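Local coordinates for uncharacterized protein (Parabacteroides merdae, PDB 4MXN), which is of unknown function but is probably a glycoside hydrolase of family 28, a family that cleaves pectin-type polysaccharides, at residues Asp205-Thr210 with Arg228-Thr233; Val182-Val187 with Thr210-Asn215; Thr35-Ser40 with Gly61-Gly66; Val83-Pro88 with Asp120-Ala125. One frame throughout, in Å; residues are numbered along the deposited sequence.

In the fold
Contacts 1, 2 and 4 join neighbouring coils of what is consistent with a right-handed parallel beta-helix; contact 3 sets the start of helix 38-50 against strand 61-69. Contacts 1 and 2 touch and share Thr210, because strand 205-210 of contact 1 lies beside strand 182-190 of contact 2. Contacts 3 and 4 also touch, since strands 61-69 and 82-86 are neighbours. The centres of contacts 1 and 3 are about 32 Å apart. Contact 1 is at the surface and has a full parallel ladder with a salt bridge at one end. The others are partly buried. Contact 2 lies at a bend of the coils, where waters link its polar side chains. Contacts 3 and 4 involve helix starts, with side chains bonding to backbone amides.

Contact 1. Residues Asp205-Thr210 with Arg228-Thr233; sequences DGVKMT and RNLIFT
Thr210 and Thr233 hold one water between their hydroxyls. The water donates to Thr210 OG1 at 2.6 Å and lies 2.7 Å from Thr233 OG1. It also makes a weak bond to the Ile231 carbonyl. In both threonines OG1 stands opposite the carbonyl carbon (chi1 -47° in Thr210), which turns the two hydroxyls the same way.

The backbones run parallel and in register. Ile231 N donates to Val207 O at 2.8 Å. Met209 N to Ile231 O and Thr233 N to Met209 O continue the ladder, and Gly206 N and Val207 N bond to the carbonyls of Arg228 and Asn229. Such ladders join successive coils of the right-handed parallel beta-helix known in family 28 glycoside hydrolases. On its other edge strand 205-210 bonds to Val182 and Val184.

Val207, Leu230, Met209 and Phe232 share one face. Leu230 CD2 lies alongside Val207 CB at 3.6 Å. Met209, a selenomethionine with two conformers, crosses Phe232; in the conformer given, SE is 5.2 Å from the ring centroid, an oblique Met-aromatic contact. On the opposite face Lys208 CE runs beside Ile231 CD1.

The Asp205 carboxylate is held by two residues. Asn229 ND2 donates to Asp205 OD1 at 3.0 Å with an N-H...O angle of 164°, in the Asn229 amide plane. Arg228 NH2 forms a salt bridge to Asp205 OD2 at 3.1 Å, but its hydrogen bond is weak and the arginine is poorly ordered. A leucine in place of Asp205 would probably leave Asn229 ND2 without this acceptor and Arg228 without its counter-charge.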
loop_
_atom_site.group_PDB
_atom_site.type_symbol
_atom_site.label_atom_id
_atom_site.label_comp_id
_atom_site.label_asym_id
_atom_site.label_seq_id
_atom_site.Cartn_x
_atom_site.Cartn_y
_atom_site.Cartn_z
ATOM N N ASP A 205 -12.573 5.890 12.122
ATOM C CA ASP A 205 -13.778 5.467 12.815
ATOM C C ASP A 205 -14.198 4.126 12.230
ATOM O O ASP A 205 -14.761 4.066 11.137
ATOM C CB ASP A 205 -14.908 6.525 12.735
ATOM C CG ASP A 205 -16.241 6.107 13.346
ATOM O OD1 ASP A 205 -16.278 5.082 14.083
ATOM O OD2 ASP A 205 -17.253 6.764 13.052
ATOM N N GLY A 206 -13.943 3.067 12.986
ATOM C CA GLY A 206 -14.296 1.709 12.589
ATOM C C GLY A 206 -13.164 1.090 11.793
ATOM O O GLY A 206 -13.065 1.285 10.576
ATOM N N VAL A 207 -12.240 0.431 12.498
ATOM C CA VAL A 207 -11.107 -0.272 11.889
ATOM C C VAL A 207 -11.072 -1.642 12.520
ATOM O O VAL A 207 -10.864 -1.760 13.735
ATOM C CB VAL A 207 -9.740 0.468 11.965
ATOM C CG1 VAL A 207 -8.630 -0.348 11.291
ATOM C CG2 VAL A 207 -9.827 1.865 11.339
ATOM N N LYS A 208 -11.320 -2.680 11.701
ATOM C CA LYS A 208 -11.303 -4.048 12.193
ATOM C C LYS A 208 -10.141 -4.773 11.558
ATOM O O LYS A 208 -10.153 -5.015 10.347
ATOM C CB LYS A 208 -12.639 -4.778 11.939
ATOM C CG LYS A 208 -13.829 -4.233 12.709
ATOM C CD LYS A 208 -14.964 -5.252 12.675
ATOM C CE LYS A 208 -16.209 -4.783 13.370
ATOM N NZ LYS A 208 -17.117 -5.924 13.684
HETATM N N MSE A 209 -9.142 -5.125 12.377
HETATM C CA MSE A 209 -7.954 -5.836 11.910
HETATM C C MSE A 209 -7.975 -7.252 12.481
HETATM O O MSE A 209 -8.032 -7.410 13.705
HETATM C CB MSE A 209 -6.674 -5.079 12.301
HETATM C CG MSE A 209 -5.473 -5.505 11.485
HETATM SE SE MSE A 209 -3.945 -4.306 11.562
HETATM C CE MSE A 209 -4.677 -2.763 10.641
ATOM N N THR A 210 -7.973 -8.277 11.591
ATOM C CA THR A 210 -8.066 -9.686 11.989
ATOM C C THR A 210 -7.037 -10.565 11.279
ATOM O O THR A 210 -6.834 -10.432 10.071
ATOM C CB THR A 210 -9.493 -10.182 11.681
ATOM O OG1 THR A 210 -10.423 -9.224 12.177
ATOM C CG2 THR A 210 -9.810 -11.560 12.290
ATOM N N ARG A 228 -11.455 5.678 16.822
ATOM C CA ARG A 228 -12.470 5.003 17.637
ATOM C C ARG A 228 -12.968 3.758 16.917
ATOM O O ARG A 228 -12.750 3.627 15.709
ATOM C CB ARG A 228 -13.630 5.948 17.998
ATOM C CG ARG A 228 -14.460 6.432 16.825
ATOM C CD ARG A 228 -15.425 7.498 17.280
ATOM N NE ARG A 228 -16.560 7.607 16.366
ATOM C CZ ARG A 228 -17.202 8.738 16.097
ATOM N NH1 ARG A 228 -16.816 9.879 16.654
ATOM N NH2 ARG A 228 -18.232 8.739 15.263
ATOM N N ASN A 229 -13.638 2.854 17.665
ATOM C CA ASN A 229 -14.164 1.584 17.150
ATOM C C ASN A 229 -13.043 0.772 16.446
ATOM O O ASN A 229 -13.194 0.320 15.312
ATOM C CB ASN A 229 -15.388 1.811 16.242
ATOM C CG ASN A 229 -16.552 2.412 16.998
ATOM O OD1 ASN A 229 -17.044 1.834 17.971
ATOM N ND2 ASN A 229 -17.002 3.597 16.594
ATOM N N LEU A 230 -11.910 0.614 17.140
ATOM C CA LEU A 230 -10.771 -0.181 16.684
ATOM C C LEU A 230 -10.871 -1.573 17.290
ATOM O O LEU A 230 -11.018 -1.689 18.514
ATOM C CB LEU A 230 -9.420 0.458 17.071
ATOM C CG LEU A 230 -9.124 1.894 16.659
ATOM C CD1 LEU A 230 -7.753 2.290 17.131
ATOM C CD2 LEU A 230 -9.174 2.086 15.149
ATOM N N ILE A 231 -10.856 -2.621 16.450
ATOM C CA ILE A 231 -10.946 -4.004 16.930
ATOM C C ILE A 231 -9.824 -4.820 16.295
ATOM O O ILE A 231 -9.800 -5.014 15.074
ATOM C CB ILE A 231 -12.341 -4.670 16.697
ATOM C CG1 ILE A 231 -13.497 -3.843 17.333
ATOM C CG2 ILE A 231 -12.342 -6.130 17.214
ATOM C CD1 ILE A 231 -14.915 -4.223 16.908
ATOM N N PHE A 232 -8.915 -5.308 17.132
ATOM C CA PHE A 232 -7.786 -6.144 16.727
ATOM C C PHE A 232 -8.035 -7.557 17.227
ATOM O O PHE A 232 -8.178 -7.755 18.438
ATOM C CB PHE A 232 -6.461 -5.583 17.280
ATOM C CG PHE A 232 -6.085 -4.214 16.769
ATOM C CD1 PHE A 232 -6.569 -3.061 17.386
ATOM C CD2 PHE A 232 -5.202 -4.073 15.710
ATOM C CE1 PHE A 232 -6.209 -1.792 16.916
ATOM C CE2 PHE A 232 -4.837 -2.807 15.245
ATOM C CZ PHE A 232 -5.357 -1.676 15.841
ATOM N N THR A 233 -8.137 -8.533 16.299
ATOM C CA THR A 233 -8.371 -9.942 16.646
ATOM C C THR A 233 -7.247 -10.767 16.066
ATOM O O THR A 233 -7.061 -10.753 14.850
ATOM C CB THR A 233 -9.737 -10.422 16.119
ATOM O OG1 THR A 233 -10.761 -9.555 16.586
ATOM C CG2 THR A 233 -10.044 -11.880 16.481
HETATM O O HOH W 1 -11.087 -8.021 14.434
#

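Contact 2. Residues Val182-Val187 with Thr210-Asn215; sequences VTVDKV and TDCYFN
Thr210 and Val184 are joined by a backbone bond, Thr210 N to Val184 O at 2.9 Å. Lys186 N returns a bond to Thr210 O. Further on, Tyr213 N donates to Val187 O. The two chains therefore stay parallel through the bend.

Water links the polar side chains. Asp185 and Thr210 lie side by side, and a water accepts from Thr210 OG1 at 2.7 Å and donates to Asp185 OD1. A second water is gripped by three groups. It donates to Asp211 OD2 at 2.7 Å and to Asp185 OD2, and accepts from Lys186 NZ at 2.9 Å. The Lys186 chain bends at its last torsion (chi4 83°), which brings NZ back toward this water. This lysine is likely to ease the repulsion between the two carboxylates, whose OD2 atoms are 5.4 Å apart. The other oxygen of Asp211, OD1, accepts from Asn234 ND2.

A further water donates to both Val187 O and Tyr213 O. Val187 O thus takes a backbone amide, this water and, weakly, another water that also donates to Asp211 O.

Cys212 SG lies on the buried side. Its torsion (chi1 -67°) swings SG to the backbone-N side, 3.5 Å from Val184 O. Val184 CG1 and Val187 CB lie beside it. On the outer side Lys186 CG runs alongside Asp211 CB.

Lys186 and Asp211 both take left-handed backbone angles and sit one above the other. Matching bends of this kind, stacked coil upon coil, turn the chain from one parallel sheet to the next in a right-handed beta-helix.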
loop_
_atom_site.group_PDB
_atom_site.type_symbol
_atom_site.label_atom_id
_atom_site.label_comp_id
_atom_site.label_asym_id
_atom_site.label_seq_id
_atom_site.Cartn_x
_atom_site.Cartn_y
_atom_site.Cartn_z
ATOM N N VAL A 182 -12.982 0.463 7.860
ATOM C CA VAL A 182 -11.805 -0.179 7.268
ATOM C C VAL A 182 -11.702 -1.589 7.835
ATOM O O VAL A 182 -11.896 -1.776 9.038
ATOM C CB VAL A 182 -10.502 0.633 7.538
ATOM C CG1 VAL A 182 -9.257 -0.085 6.994
ATOM C CG2 VAL A 182 -10.603 2.044 6.971
ATOM N N THR A 183 -11.415 -2.581 6.968
ATOM C CA THR A 183 -11.159 -3.961 7.400
ATOM C C THR A 183 -9.819 -4.368 6.816
ATOM O O THR A 183 -9.544 -4.071 5.660
ATOM C CB THR A 183 -12.288 -4.944 7.024
ATOM O OG1 THR A 183 -12.404 -5.035 5.610
ATOM C CG2 THR A 183 -13.649 -4.610 7.691
ATOM N N VAL A 184 -8.959 -4.987 7.635
ATOM C CA VAL A 184 -7.626 -5.494 7.231
ATOM C C VAL A 184 -7.576 -6.941 7.703
ATOM O O VAL A 184 -7.524 -7.187 8.909
ATOM C CB VAL A 184 -6.449 -4.634 7.775
ATOM C CG1 VAL A 184 -5.124 -5.094 7.189
ATOM C CG2 VAL A 184 -6.664 -3.143 7.501
ATOM N N ASP A 185 -7.668 -7.892 6.772
ATOM C CA ASP A 185 -7.778 -9.310 7.104
ATOM C C ASP A 185 -6.696 -10.183 6.483
ATOM O O ASP A 185 -6.490 -10.109 5.282
ATOM C CB ASP A 185 -9.153 -9.832 6.634
ATOM C CG ASP A 185 -10.309 -9.434 7.521
ATOM O OD1 ASP A 185 -10.856 -8.339 7.321
ATOM O OD2 ASP A 185 -10.667 -10.227 8.418
ATOM N N LYS A 186 -6.046 -11.056 7.281
ATOM C CA LYS A 186 -5.033 -12.038 6.808
ATOM C C LYS A 186 -3.851 -11.359 6.043
ATOM O O LYS A 186 -3.282 -11.937 5.112
ATOM C CB LYS A 186 -5.706 -13.130 5.927
ATOM C CG LYS A 186 -6.894 -13.829 6.606
ATOM C CD LYS A 186 -7.798 -14.549 5.600
ATOM C CE LYS A 186 -9.094 -15.007 6.227
ATOM N NZ LYS A 186 -10.099 -13.914 6.276
ATOM N N VAL A 187 -3.483 -10.143 6.457
ATOM C CA VAL A 187 -2.386 -9.425 5.797
ATOM C C VAL A 187 -1.070 -9.800 6.491
ATOM O O VAL A 187 -1.041 -10.007 7.694
ATOM C CB VAL A 187 -2.619 -7.881 5.739
ATOM C CG1 VAL A 187 -1.389 -7.130 5.205
ATOM C CG2 VAL A 187 -3.841 -7.541 4.886
ATOM N N THR A 210 -7.973 -8.277 11.591
ATOM C CA THR A 210 -8.066 -9.686 11.989
ATOM C C THR A 210 -7.037 -10.565 11.279
ATOM O O THR A 210 -6.834 -10.432 10.071
ATOM C CB THR A 210 -9.493 -10.182 11.681
ATOM O OG1 THR A 210 -10.423 -9.224 12.177
ATOM C CG2 THR A 210 -9.810 -11.560 12.290
ATOM N N ASP A 211 -6.405 -11.480 12.040
ATOM C CA ASP A 211 -5.441 -12.481 11.541
ATOM C C ASP A 211 -4.278 -11.838 10.784
ATOM O O ASP A 211 -3.837 -12.339 9.743
ATOM C CB ASP A 211 -6.145 -13.529 10.645
ATOM C CG ASP A 211 -7.216 -14.307 11.371
ATOM O OD1 ASP A 211 -6.991 -14.671 12.535
ATOM O OD2 ASP A 211 -8.297 -14.490 10.798
ATOM N N CYS A 212 -3.773 -10.736 11.310
ATOM C CA CYS A 212 -2.642 -10.078 10.666
ATOM C C CYS A 212 -1.345 -10.484 11.335
ATOM O O CYS A 212 -1.301 -10.663 12.555
ATOM C CB CYS A 212 -2.847 -8.569 10.647
ATOM S SG CYS A 212 -4.225 -8.070 9.589
ATOM N N TYR A 213 -0.302 -10.703 10.515
ATOM C CA TYR A 213 1.016 -11.118 11.008
ATOM C C TYR A 213 2.047 -10.033 10.713
ATOM O O TYR A 213 2.083 -9.510 9.594
ATOM C CB TYR A 213 1.448 -12.468 10.377
ATOM C CG TYR A 213 2.733 -13.028 10.953
ATOM C CD1 TYR A 213 2.751 -13.641 12.200
ATOM C CD2 TYR A 213 3.931 -12.957 10.242
ATOM C CE1 TYR A 213 3.932 -14.147 12.741
ATOM C CE2 TYR A 213 5.119 -13.470 10.768
ATOM C CZ TYR A 213 5.117 -14.052 12.024
ATOM O OH TYR A 213 6.298 -14.536 12.529
ATOM N N PHE A 214 2.866 -9.682 11.722
ATOM C CA PHE A 214 3.952 -8.694 11.594
ATOM C C PHE A 214 5.248 -9.459 11.865
ATOM O O PHE A 214 5.404 -9.971 12.966
ATOM C CB PHE A 214 3.731 -7.512 12.545
ATOM C CG PHE A 214 2.379 -6.869 12.365
ATOM C CD1 PHE A 214 2.178 -5.891 11.393
ATOM C CD2 PHE A 214 1.288 -7.277 13.132
ATOM C CE1 PHE A 214 0.921 -5.314 11.216
ATOM C CE2 PHE A 214 0.041 -6.688 12.964
ATOM C CZ PHE A 214 -0.137 -5.718 12.004
ATOM N N ASN A 215 6.122 -9.641 10.848
ATOM C CA ASN A 215 7.308 -10.487 11.028
ATOM C C ASN A 215 8.466 -9.824 11.857
ATOM O O ASN A 215 9.507 -10.463 12.076
ATOM C CB ASN A 215 7.830 -10.956 9.657
ATOM C CG ASN A 215 8.777 -9.993 8.994
ATOM O OD1 ASN A 215 8.770 -8.774 9.278
ATOM N ND2 ASN A 215 9.617 -10.524 8.104
HETATM O O HOH W 2 -9.810 -13.203 9.024
HETATM O O HOH W 3 -11.215 -7.704 10.076
HETATM O O HOH W 4 -0.061 -7.590 9.008
HETATM O O HOH W 5 -1.509 -13.255 8.380
#

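Contact 3. Residues Thr35-Ser40 with Gly61-Gly66; sequences TLNTRS and GRYLTG
Asn37 meets Leu64 at the N-terminal end of a probable right-handed parallel beta-helix, where helix 38-50 begins beside strand 61-69. Its CB lies 3.4 Å from Leu64 O. The first torsion (chi1 -65°) keeps CG next to the residue's own backbone N, a setting that lets main chain and side chain reach the same oxygen. Asn37 N donates to Leu64 O at 3.0 Å. At the tip Asn37 ND2 adds a weak bond to Leu64 O at 3.2 Å. ND2 also comes near the plane of the Tyr63 ring at its edge. The other tip atom, Asn37 OD1, accepts from Lys30 N, so the amide also ties this corner to the preceding loop.

A water sits between Thr35 O and the strand, and Leu64 N donates to it at 2.9 Å. Leu64 CB rests against the Thr35 carbonyl. Leu36 reaches out along the strand, and its CD1 lies 3.7 Å from Thr65 CA, with Leu64 CG on its flank. Leu36 also touches Val87.

Thr38, the first residue of the helix, bonds to the strand end through its hydroxyl. Gly66 N donates to Thr38 OG1 at 2.8 Å. Beside it Thr65 OG1 donates to Gly66 O at 2.8 Å.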
loop_
_atom_site.group_PDB
_atom_site.type_symbol
_atom_site.label_atom_id
_atom_site.label_comp_id
_atom_site.label_asym_id
_atom_site.label_seq_id
_atom_site.Cartn_x
_atom_site.Cartn_y
_atom_site.Cartn_z
ATOM N N THR A 35 9.313 -3.246 -17.404
ATOM C CA THR A 35 8.425 -2.216 -17.983
ATOM C C THR A 35 7.740 -1.450 -16.853
ATOM O O THR A 35 7.136 -2.097 -15.989
ATOM C CB THR A 35 7.368 -2.873 -18.885
ATOM O OG1 THR A 35 8.036 -3.459 -20.004
ATOM C CG2 THR A 35 6.271 -1.886 -19.338
ATOM N N LEU A 36 7.829 -0.108 -16.839
ATOM C CA LEU A 36 7.183 0.713 -15.808
ATOM C C LEU A 36 5.705 0.872 -16.183
ATOM O O LEU A 36 5.388 1.469 -17.202
ATOM C CB LEU A 36 7.887 2.072 -15.645
ATOM C CG LEU A 36 7.363 2.949 -14.506
ATOM C CD1 LEU A 36 7.524 2.244 -13.147
ATOM C CD2 LEU A 36 7.997 4.345 -14.522
ATOM N N ASN A 37 4.819 0.309 -15.375
ATOM C CA ASN A 37 3.394 0.204 -15.680
ATOM C C ASN A 37 2.485 1.260 -15.064
ATOM O O ASN A 37 1.276 1.164 -15.231
ATOM C CB ASN A 37 2.903 -1.156 -15.181
ATOM C CG ASN A 37 3.509 -2.328 -15.891
ATOM O OD1 ASN A 37 3.351 -2.486 -17.096
ATOM N ND2 ASN A 37 4.188 -3.187 -15.146
ATOM N N THR A 38 3.035 2.254 -14.370
ATOM C CA THR A 38 2.240 3.224 -13.598
ATOM C C THR A 38 1.038 3.821 -14.363
ATOM O O THR A 38 -0.084 3.737 -13.878
ATOM C CB THR A 38 3.136 4.329 -13.083
ATOM O OG1 THR A 38 4.364 3.740 -12.647
ATOM C CG2 THR A 38 2.484 5.117 -11.965
ATOM N N ARG A 39 1.291 4.436 -15.528
ATOM C CA ARG A 39 0.244 5.090 -16.305
ATOM C C ARG A 39 -0.807 4.105 -16.833
ATOM O O ARG A 39 -2.001 4.446 -16.834
ATOM C CB ARG A 39 0.860 5.909 -17.446
ATOM C CG ARG A 39 1.640 7.154 -16.940
ATOM C CD ARG A 39 0.743 8.303 -16.487
ATOM N NE ARG A 39 0.066 8.886 -17.642
ATOM C CZ ARG A 39 0.480 9.976 -18.264
ATOM N NH1 ARG A 39 1.520 10.656 -17.803
ATOM N NH2 ARG A 39 -0.151 10.410 -19.343
ATOM N N SER A 40 -0.396 2.891 -17.249
ATOM C CA SER A 40 -1.357 1.916 -17.773
ATOM C C SER A 40 -2.206 1.335 -16.638
ATOM O O SER A 40 -3.409 1.124 -16.835
ATOM C CB SER A 40 -0.666 0.813 -18.566
ATOM O OG SER A 40 0.013 1.362 -19.687
ATOM N N GLY A 61 3.679 -13.063 -12.278
ATOM C CA GLY A 61 4.810 -12.279 -12.762
ATOM C C GLY A 61 5.109 -11.065 -11.902
ATOM O O GLY A 61 4.474 -10.857 -10.858
ATOM N N ARG A 62 6.080 -10.244 -12.345
ATOM C CA ARG A 62 6.530 -9.049 -11.625
ATOM C C ARG A 62 6.067 -7.789 -12.338
ATOM O O ARG A 62 6.332 -7.641 -13.524
ATOM C CB ARG A 62 8.070 -9.037 -11.491
ATOM C CG ARG A 62 8.646 -10.199 -10.674
ATOM C CD ARG A 62 10.171 -10.134 -10.532
ATOM N NE ARG A 62 10.650 -8.924 -9.846
ATOM C CZ ARG A 62 10.665 -8.760 -8.524
ATOM N NH1 ARG A 62 10.213 -9.719 -7.721
ATOM N NH2 ARG A 62 11.120 -7.631 -7.995
ATOM N N TYR A 63 5.389 -6.885 -11.631
ATOM C CA TYR A 63 4.855 -5.679 -12.242
ATOM C C TYR A 63 5.504 -4.454 -11.624
ATOM O O TYR A 63 5.216 -4.100 -10.477
ATOM C CB TYR A 63 3.328 -5.621 -12.094
ATOM C CG TYR A 63 2.599 -6.796 -12.723
ATOM C CD1 TYR A 63 2.337 -7.955 -11.990
ATOM C CD2 TYR A 63 2.095 -6.716 -14.019
ATOM C CE1 TYR A 63 1.634 -9.022 -12.549
ATOM C CE2 TYR A 63 1.357 -7.762 -14.573
ATOM C CZ TYR A 63 1.140 -8.918 -13.839
ATOM O OH TYR A 63 0.431 -9.961 -14.377
ATOM N N LEU A 64 6.398 -3.815 -12.375
ATOM C CA LEU A 64 7.094 -2.617 -11.927
ATOM C C LEU A 64 6.126 -1.445 -11.945
ATOM O O LEU A 64 5.381 -1.296 -12.909
ATOM C CB LEU A 64 8.297 -2.333 -12.840
ATOM C CG LEU A 64 9.314 -1.292 -12.352
ATOM C CD1 LEU A 64 10.128 -1.800 -11.158
ATOM C CD2 LEU A 64 10.283 -0.927 -13.497
ATOM N N THR A 65 6.139 -0.617 -10.885
ATOM C CA THR A 65 5.215 0.523 -10.834
ATOM C C THR A 65 5.698 1.630 -9.905
ATOM O O THR A 65 6.453 1.395 -8.955
ATOM C CB THR A 65 3.787 0.060 -10.375
ATOM O OG1 THR A 65 2.863 1.136 -10.557
ATOM C CG2 THR A 65 3.741 -0.391 -8.913
ATOM N N GLY A 66 5.166 2.818 -10.170
ATOM C CA GLY A 66 5.245 3.970 -9.293
ATOM C C GLY A 66 3.926 4.031 -8.533
ATOM O O GLY A 66 3.191 3.032 -8.470
HETATM O O HOH W 6 6.940 -4.527 -15.092
#

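Contact 4. Residues Val83-Pro88 with Asp120-Ala125; sequences VLVAVP and DGRSIA
Val85 and Asp120 form a parallel bridge where strand 118-120 gives way, through an Asx turn, to helix 123-136. Asp120 OD1 accepts from Arg122 N at 3.1 Å, from above the carboxylate plane. CG of Asp120 lies opposite its own backbone N (chi1 -175°), which leans the carboxylate forward, over the turn, to the Arg122 amide. Asp120 N donates to Leu84 O at 2.8 Å, and Ala86 N donates to Asp120 O at 2.9 Å.

Strand 82-86 lies between strands 61-69 and 118-120, and the three belong to successive coils. This parallel stacking fits the beta-helix of family 28. Helix 123-136 departs from the coil at this point, with Arg122 at its N-cap position. The start of the helix is tied to a later part of the chain by Ser123 OG, which bonds to Asp168 OD1.

Arg122 reaches back across the strand end. Its CD packs on Val85 CG2 at 3.5 Å. The chain bends at chi2 and again at chi3 (59°), bringing the guanidinium to the proline. Arg122 NH1 lies 3.5 Å from Pro88 CG. Ala125 CB rests over one face of the guanidinium, toward its rim. With a serine in place of Arg122, Val85 CG2 and the Pro88 ring would probably lose their cover and a gap would open beside Ala125.

Pro88 also meets the helix directly, its CB 3.6 Å from Ala125 CB. Nearer the strand, Ala86 CB sits 3.5 Å from Gly121 O, and Val83 CG1 packs against Asp120 CB.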
loop_
_atom_site.group_PDB
_atom_site.type_symbol
_atom_site.label_atom_id
_atom_site.label_comp_id
_atom_site.label_asym_id
_atom_site.label_seq_id
_atom_site.Cartn_x
_atom_site.Cartn_y
_atom_site.Cartn_z
ATOM N N VAL A 83 3.780 -10.120 -8.139
ATOM C CA VAL A 83 4.440 -9.140 -7.272
ATOM C C VAL A 83 4.255 -7.765 -7.891
ATOM O O VAL A 83 4.572 -7.603 -9.077
ATOM C CB VAL A 83 5.961 -9.419 -7.037
ATOM C CG1 VAL A 83 6.549 -8.467 -5.981
ATOM C CG2 VAL A 83 6.253 -10.884 -6.694
ATOM N N LEU A 84 3.789 -6.780 -7.093
ATOM C CA LEU A 84 3.725 -5.361 -7.480
ATOM C C LEU A 84 5.025 -4.749 -6.913
ATOM O O LEU A 84 5.207 -4.742 -5.692
ATOM C CB LEU A 84 2.442 -4.719 -6.916
ATOM C CG LEU A 84 2.002 -3.393 -7.541
ATOM C CD1 LEU A 84 1.732 -3.536 -9.064
ATOM C CD2 LEU A 84 0.777 -2.849 -6.837
ATOM N N VAL A 85 5.994 -4.402 -7.773
ATOM C CA VAL A 85 7.299 -3.958 -7.271
ATOM C C VAL A 85 7.532 -2.450 -7.499
ATOM O O VAL A 85 7.285 -1.915 -8.566
ATOM C CB VAL A 85 8.474 -4.837 -7.823
ATOM C CG1 VAL A 85 8.442 -4.997 -9.341
ATOM C CG2 VAL A 85 9.838 -4.332 -7.365
ATOM N N ALA A 86 7.996 -1.779 -6.467
ATOM C CA ALA A 86 8.329 -0.364 -6.529
ATOM C C ALA A 86 9.540 -0.108 -7.428
ATOM O O ALA A 86 10.572 -0.776 -7.304
ATOM C CB ALA A 86 8.636 0.147 -5.130
ATOM N N VAL A 87 9.415 0.881 -8.322
ATOM C CA VAL A 87 10.524 1.362 -9.142
ATOM C C VAL A 87 11.463 2.176 -8.204
ATOM O O VAL A 87 10.942 2.909 -7.372
ATOM C CB VAL A 87 9.998 2.191 -10.347
ATOM C CG1 VAL A 87 9.229 3.441 -9.905
ATOM C CG2 VAL A 87 11.122 2.544 -11.317
ATOM N N PRO A 88 12.814 2.036 -8.269
ATOM C CA PRO A 88 13.678 2.769 -7.309
ATOM C C PRO A 88 13.912 4.205 -7.776
ATOM O O PRO A 88 15.030 4.569 -8.133
ATOM C CB PRO A 88 14.972 1.947 -7.310
ATOM C CG PRO A 88 15.030 1.310 -8.647
ATOM C CD PRO A 88 13.602 1.144 -9.146
ATOM N N ASP A 120 6.045 -5.144 -3.014
ATOM C CA ASP A 120 7.469 -5.053 -2.654
ATOM C C ASP A 120 7.965 -3.613 -2.755
ATOM O O ASP A 120 8.048 -3.050 -3.861
ATOM C CB ASP A 120 8.309 -5.986 -3.557
ATOM C CG ASP A 120 9.804 -6.094 -3.222
ATOM O OD1 ASP A 120 10.300 -5.291 -2.392
ATOM O OD2 ASP A 120 10.488 -6.935 -3.838
ATOM N N GLY A 121 8.324 -3.058 -1.596
ATOM C CA GLY A 121 8.745 -1.662 -1.478
ATOM C C GLY A 121 10.144 -1.313 -1.912
ATOM O O GLY A 121 10.439 -0.121 -2.089
ATOM N N ARG A 122 11.042 -2.327 -2.055
ATOM C CA ARG A 122 12.454 -2.125 -2.442
ATOM C C ARG A 122 13.063 -0.949 -1.671
ATOM O O ARG A 122 13.676 -0.057 -2.254
ATOM C CB ARG A 122 12.567 -1.906 -3.967
ATOM C CG ARG A 122 12.132 -3.141 -4.766
ATOM C CD ARG A 122 12.937 -3.352 -6.017
ATOM N NE ARG A 122 14.374 -3.523 -5.782
ATOM C CZ ARG A 122 15.318 -2.868 -6.453
ATOM N NH1 ARG A 122 14.987 -1.977 -7.379
ATOM N NH2 ARG A 122 16.602 -3.093 -6.196
ATOM N N SER A 123 12.857 -0.943 -0.342
ATOM C CA SER A 123 13.203 0.147 0.559
ATOM C C SER A 123 14.613 0.730 0.381
ATOM O O SER A 123 14.718 1.946 0.301
ATOM C CB SER A 123 13.003 -0.272 2.010
ATOM O OG SER A 123 13.953 -1.232 2.436
ATOM N N ILE A 124 15.671 -0.096 0.324
ATOM C CA ILE A 124 17.044 0.420 0.236
ATOM C C ILE A 124 17.233 1.208 -1.067
ATOM O O ILE A 124 17.668 2.361 -1.015
ATOM C CB ILE A 124 18.128 -0.689 0.433
ATOM C CG1 ILE A 124 18.027 -1.258 1.891
ATOM C CG2 ILE A 124 19.570 -0.167 0.079
ATOM C CD1 ILE A 124 19.065 -2.199 2.361
ATOM N N ALA A 125 16.864 0.628 -2.201
ATOM C CA ALA A 125 17.012 1.287 -3.509
ATOM C C ALA A 125 16.120 2.523 -3.652
ATOM O O ALA A 125 16.575 3.527 -4.196
ATOM C CB ALA A 125 16.723 0.297 -4.624
#